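Local coordinates for protein A52 (Vaccinia virus, PDB 2VVW) that adopts a Bcl-2-like fold and suppresses host innate immunity, associating with IRAK2 to inhibit NF-kappa-B signalling and with TRAF6 to activate p38, at residues Leu94-Cys106 with Ala128-Ile141. Sequence-based numbering, arbitrary orientation.
Sequences LTVYDCISMIGLC and AIKLFINDHMLDKI
Ile129 O accepts from both Phe132 N and Ile133 N, the latter at 2.8 Å, where helix 123-132 ends against Cys99 and Met102 of helix 96-115. The contact is part of the helical core of a Bcl-2-like fold. Segment 96-106 runs nearly antiparallel to 128-132, then crosses 135-141 at -82°. No hydrogen bond joins the two segments, so the contact rests on apolar side chains.

The Phe132 ring lies between Leu94 and Met102. Met102 CG makes a CH-pi contact over one face, 3.9 Å from the Phe132 ring centroid. Leu94 CD2 lies over the opposite face, and Leu94 CD1 comes within 3.4 Å of Phe132 CZ. The Met102 chain bends at chi2 (-95°), which carries SD to Ile129 CD1 and CE to Ala128. Met102 SD also makes an oblique Met-aromatic contact with the Phe132 ring. Phe80 of helix 76-90 touches Ala128 and Cys106.

After the break at Ile133, Asn134 OD1 caps the next helix by accepting from Met137 N at 2.8 Å. The Met137 chain reaches over the start of helix 96-115, with SD 3.7 Å from Val96 N. That start is closed by a capping box. Thr95 N donates to Asp98 OD2, and Asp98 N to Thr95 OG1. Asp98 OD1 accepts a hydrogen bond from Gln58 NE2 of helix 51-59.

Ile141 is a knob in a hole made by Val96, Cys99, Ile100 and Ile103. Its CD1 stands 3.8 Å from Ile103 CD1. Ile133 CD1 packs on helix 96-115 beside Ile103 CG1. It lies 3.6 Å from Cys99 O.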
loop_
_atom_site.group_PDB
_atom_site.type_symbol
_atom_site.label_atom_id
_atom_site.label_comp_id
_atom_site.label_asym_id
_atom_site.label_seq_id
_atom_site.Cartn_x
_atom_site.Cartn_y
_atom_site.Cartn_z
ATOM N N LEU A 94 17.742 10.727 22.179
ATOM C CA LEU A 94 17.245 9.644 21.351
ATOM C C LEU A 94 18.401 8.895 20.711
ATOM O O LEU A 94 19.342 9.513 20.204
ATOM C CB LEU A 94 16.348 10.219 20.256
ATOM C CG LEU A 94 15.268 9.329 19.652
ATOM C CD1 LEU A 94 14.236 8.999 20.700
ATOM C CD2 LEU A 94 14.625 10.053 18.467
ATOM N N THR A 95 18.328 7.571 20.743
ATOM C CA THR A 95 19.330 6.728 20.107
ATOM C C THR A 95 18.691 5.965 18.948
ATOM O O THR A 95 17.470 5.927 18.814
ATOM C CB THR A 95 19.935 5.706 21.098
ATOM O OG1 THR A 95 18.984 4.665 21.347
ATOM C CG2 THR A 95 20.332 6.380 22.418
ATOM N N VAL A 96 19.538 5.372 18.110
ATOM C CA VAL A 96 19.078 4.548 16.990
ATOM C C VAL A 96 18.212 3.404 17.521
ATOM O O VAL A 96 17.250 2.994 16.875
ATOM C CB VAL A 96 20.270 3.995 16.137
ATOM C CG1 VAL A 96 21.139 3.027 16.948
ATOM C CG2 VAL A 96 19.767 3.324 14.855
ATOM N N TYR A 97 18.551 2.905 18.700
ATOM C CA TYR A 97 17.819 1.786 19.301
ATOM C C TYR A 97 16.440 2.182 19.856
ATOM O O TYR A 97 15.513 1.382 19.815
ATOM C CB TYR A 97 18.708 1.085 20.330
ATOM C CG TYR A 97 19.822 0.348 19.637
ATOM C CD1 TYR A 97 19.574 -0.858 18.984
ATOM C CD2 TYR A 97 21.106 0.874 19.578
ATOM C CE1 TYR A 97 20.582 -1.542 18.326
ATOM C CE2 TYR A 97 22.123 0.201 18.916
ATOM C CZ TYR A 97 21.857 -1.008 18.293
ATOM O OH TYR A 97 22.861 -1.683 17.627
ATOM N N ASP A 98 16.292 3.414 20.345
ATOM C CA ASP A 98 14.959 3.972 20.624
ATOM C C ASP A 98 14.096 3.977 19.357
ATOM O O ASP A 98 12.920 3.602 19.380
ATOM C CB ASP A 98 15.061 5.400 21.172
ATOM C CG ASP A 98 15.750 5.463 22.516
ATOM O OD1 ASP A 98 15.431 4.625 23.392
ATOM O OD2 ASP A 98 16.596 6.361 22.692
ATOM N N CYS A 99 14.680 4.410 18.246
ATOM C CA CYS A 99 13.965 4.422 16.985
ATOM C C CYS A 99 13.627 3.008 16.487
ATOM O O CYS A 99 12.575 2.799 15.919
ATOM C CB CYS A 99 14.765 5.149 15.935
ATOM S SG CYS A 99 15.142 6.842 16.345
ATOM N N ILE A 100 14.529 2.053 16.665
ATOM C CA ILE A 100 14.240 0.661 16.336
ATOM C C ILE A 100 13.054 0.139 17.167
ATOM O O ILE A 100 12.127 -0.481 16.638
ATOM C CB ILE A 100 15.486 -0.220 16.554
ATOM C CG1 ILE A 100 16.522 0.068 15.448
ATOM C CG2 ILE A 100 15.110 -1.695 16.606
ATOM C CD1 ILE A 100 17.929 -0.508 15.701
ATOM N N SER A 101 13.071 0.384 18.472
ATOM C CA SER A 101 11.964 -0.068 19.340
ATOM C C SER A 101 10.648 0.570 18.893
ATOM O O SER A 101 9.587 -0.050 18.909
ATOM C CB SER A 101 12.211 0.297 20.808
ATOM O OG SER A 101 13.316 -0.392 21.367
ATOM N N MET A 102 10.727 1.830 18.503
ATOM C CA MET A 102 9.558 2.555 18.062
ATOM C C MET A 102 8.980 1.965 16.773
ATOM O O MET A 102 7.759 1.903 16.618
ATOM C CB MET A 102 9.917 4.023 17.912
ATOM C CG MET A 102 8.762 4.888 17.570
ATOM S SD MET A 102 8.712 5.098 15.787
ATOM C CE MET A 102 7.105 5.907 15.653
ATOM N N ILE A 103 9.839 1.492 15.869
ATOM C CA ILE A 103 9.365 0.842 14.650
ATOM C C ILE A 103 8.630 -0.441 15.039
ATOM O O ILE A 103 7.539 -0.716 14.544
ATOM C CB ILE A 103 10.516 0.542 13.668
ATOM C CG1 ILE A 103 10.978 1.822 12.966
ATOM C CG2 ILE A 103 10.100 -0.465 12.611
ATOM C CD1 ILE A 103 12.368 1.678 12.286
ATOM N N GLY A 104 9.201 -1.194 15.961
ATOM C CA GLY A 104 8.537 -2.399 16.454
ATOM C C GLY A 104 7.203 -2.127 17.129
ATOM O O GLY A 104 6.296 -2.946 17.055
ATOM N N LEU A 105 7.102 -0.979 17.799
ATOM C CA LEU A 105 5.882 -0.561 18.482
ATOM C C LEU A 105 4.788 -0.270 17.459
ATOM O O LEU A 105 3.665 -0.727 17.604
ATOM C CB LEU A 105 6.158 0.687 19.326
ATOM C CG LEU A 105 4.976 1.350 20.046
ATOM C CD1 LEU A 105 4.576 0.543 21.268
ATOM C CD2 LEU A 105 5.330 2.793 20.415
ATOM N N CYS A 106 5.128 0.500 16.433
ATOM C CA CYS A 106 4.215 0.773 15.316
ATOM C C CYS A 106 3.666 -0.523 14.739
ATOM O O CYS A 106 2.467 -0.646 14.485
ATOM C CB CYS A 106 4.952 1.552 14.225
ATOM S SG CYS A 106 5.263 3.229 14.727
ATOM N N ALA A 128 3.824 8.686 12.648
ATOM C CA ALA A 128 4.618 8.494 13.867
ATOM C C ALA A 128 6.122 8.453 13.567
ATOM O O ALA A 128 6.907 9.109 14.252
ATOM C CB ALA A 128 4.181 7.193 14.575
ATOM N N ILE A 129 6.506 7.677 12.543
ATOM C CA ILE A 129 7.921 7.535 12.121
ATOM C C ILE A 129 8.509 8.875 11.758
ATOM O O ILE A 129 9.614 9.206 12.176
ATOM C CB ILE A 129 8.086 6.563 10.890
ATOM C CG1 ILE A 129 7.759 5.120 11.275
ATOM C CG2 ILE A 129 9.494 6.639 10.294
ATOM C CD1 ILE A 129 8.586 4.539 12.361
ATOM N N LYS A 130 7.755 9.668 11.004
ATOM C CA LYS A 130 8.212 11.011 10.626
ATOM C C LYS A 130 8.405 11.945 11.833
ATOM O O LYS A 130 9.289 12.803 11.810
ATOM C CB LYS A 130 7.240 11.642 9.628
ATOM C CG LYS A 130 7.329 11.093 8.197
ATOM C CD LYS A 130 6.067 11.471 7.396
ATOM C CE LYS A 130 6.262 11.360 5.875
ATOM N NZ LYS A 130 4.949 11.361 5.106
ATOM N N LEU A 131 7.589 11.790 12.880
ATOM C CA LEU A 131 7.731 12.603 14.110
ATOM C C LEU A 131 8.953 12.198 14.924
ATOM O O LEU A 131 9.573 13.023 15.594
ATOM C CB LEU A 131 6.510 12.455 15.041
ATOM C CG LEU A 131 5.225 13.234 14.783
ATOM C CD1 LEU A 131 4.160 12.739 15.758
ATOM C CD2 LEU A 131 5.451 14.742 14.925
ATOM N N PHE A 132 9.271 10.912 14.888
ATOM C CA PHE A 132 10.198 10.313 15.842
ATOM C C PHE A 132 11.595 10.032 15.268
ATOM O O PHE A 132 12.598 10.170 15.983
ATOM C CB PHE A 132 9.560 9.023 16.358
ATOM C CG PHE A 132 10.143 8.509 17.651
ATOM C CD1 PHE A 132 9.599 8.876 18.869
ATOM C CD2 PHE A 132 11.217 7.624 17.646
ATOM C CE1 PHE A 132 10.133 8.384 20.066
ATOM C CE2 PHE A 132 11.746 7.126 18.832
ATOM C CZ PHE A 132 11.210 7.510 20.045
ATOM N N ILE A 133 11.648 9.634 13.994
ATOM C CA ILE A 133 12.881 9.161 13.341
ATOM C C ILE A 133 13.287 10.076 12.191
ATOM O O ILE A 133 12.641 10.108 11.149
ATOM C CB ILE A 133 12.696 7.716 12.798
ATOM C CG1 ILE A 133 11.984 6.856 13.836
ATOM C CG2 ILE A 133 14.044 7.104 12.442
ATOM C CD1 ILE A 133 11.907 5.383 13.474
ATOM N N ASN A 134 14.351 10.848 12.389
ATOM C CA ASN A 134 14.864 11.713 11.331
ATOM C C ASN A 134 15.736 10.930 10.355
ATOM O O ASN A 134 16.004 9.757 10.572
ATOM C CB ASN A 134 15.610 12.931 11.919
ATOM C CG ASN A 134 16.894 12.556 12.682
ATOM O OD1 ASN A 134 17.492 11.499 12.465
ATOM N ND2 ASN A 134 17.337 13.457 13.555
ATOM N N ASP A 135 16.198 11.591 9.295
ATOM C CA ASP A 135 16.969 10.915 8.237
ATOM C C ASP A 135 18.324 10.380 8.718
ATOM O O ASP A 135 18.784 9.334 8.269
ATOM C CB ASP A 135 17.146 11.854 7.031
ATOM C CG ASP A 135 15.845 12.061 6.266
ATOM O OD1 ASP A 135 14.907 11.259 6.453
ATOM O OD2 ASP A 135 15.756 13.020 5.485
ATOM N N HIS A 136 18.937 11.099 9.648
ATOM C CA HIS A 136 20.160 10.641 10.305
ATOM C C HIS A 136 19.945 9.290 10.974
ATOM O O HIS A 136 20.732 8.359 10.791
ATOM C CB HIS A 136 20.615 11.680 11.332
ATOM C CG HIS A 136 21.879 11.315 12.044
ATOM N ND1 HIS A 136 23.128 11.569 11.522
ATOM C CD2 HIS A 136 22.086 10.734 13.250
ATOM C CE1 HIS A 136 24.052 11.157 12.372
ATOM N NE2 HIS A 136 23.446 10.638 13.425
ATOM N N MET A 137 18.849 9.172 11.709
ATOM C CA MET A 137 18.489 7.914 12.371
ATOM C C MET A 137 18.096 6.816 11.402
ATOM O O MET A 137 18.445 5.652 11.625
ATOM C CB MET A 137 17.360 8.139 13.386
ATOM C CG MET A 137 17.796 8.880 14.631
ATOM S SD MET A 137 19.116 8.005 15.513
ATOM C CE MET A 137 19.557 9.230 16.730
ATOM N N LEU A 138 17.365 7.165 10.344
ATOM C CA LEU A 138 17.046 6.181 9.321
ATOM C C LEU A 138 18.326 5.606 8.706
ATOM O O LEU A 138 18.446 4.394 8.558
ATOM C CB LEU A 138 16.134 6.757 8.239
ATOM C CG LEU A 138 14.688 7.058 8.613
ATOM C CD1 LEU A 138 14.018 7.767 7.447
ATOM C CD2 LEU A 138 13.932 5.779 9.000
ATOM N N ASP A 139 19.293 6.464 8.378
ATOM C CA ASP A 139 20.609 5.997 7.910
ATOM C C ASP A 139 21.244 4.975 8.859
ATOM O O ASP A 139 21.823 3.980 8.421
ATOM C CB ASP A 139 21.590 7.166 7.757
ATOM C CG ASP A 139 21.296 8.045 6.554
ATOM O OD1 ASP A 139 20.695 7.558 5.579
ATOM O OD2 ASP A 139 21.696 9.238 6.573
ATOM N N LYS A 140 21.181 5.243 10.154
ATOM C CA LYS A 140 21.787 4.347 11.147
ATOM C C LYS A 140 21.040 3.022 11.226
ATOM O O LYS A 140 21.660 1.950 11.333
ATOM C CB LYS A 140 21.835 5.020 12.524
ATOM C CG LYS A 140 22.786 6.227 12.556
ATOM C CD LYS A 140 22.818 6.917 13.919
ATOM C CE LYS A 140 24.007 6.443 14.754
ATOM N NZ LYS A 140 25.326 6.920 14.206
ATOM N N ILE A 141 19.713 3.093 11.145
ATOM C CA ILE A 141 18.890 1.882 11.158
ATOM C C ILE A 141 19.237 0.992 9.958
ATOM O O ILE A 141 19.363 -0.237 10.089
ATOM C CB ILE A 141 17.386 2.215 11.134
ATOM C CG1 ILE A 141 16.934 2.848 12.468
ATOM C CG2 ILE A 141 16.560 0.952 10.889
ATOM C CD1 ILE A 141 15.638 3.672 12.370
#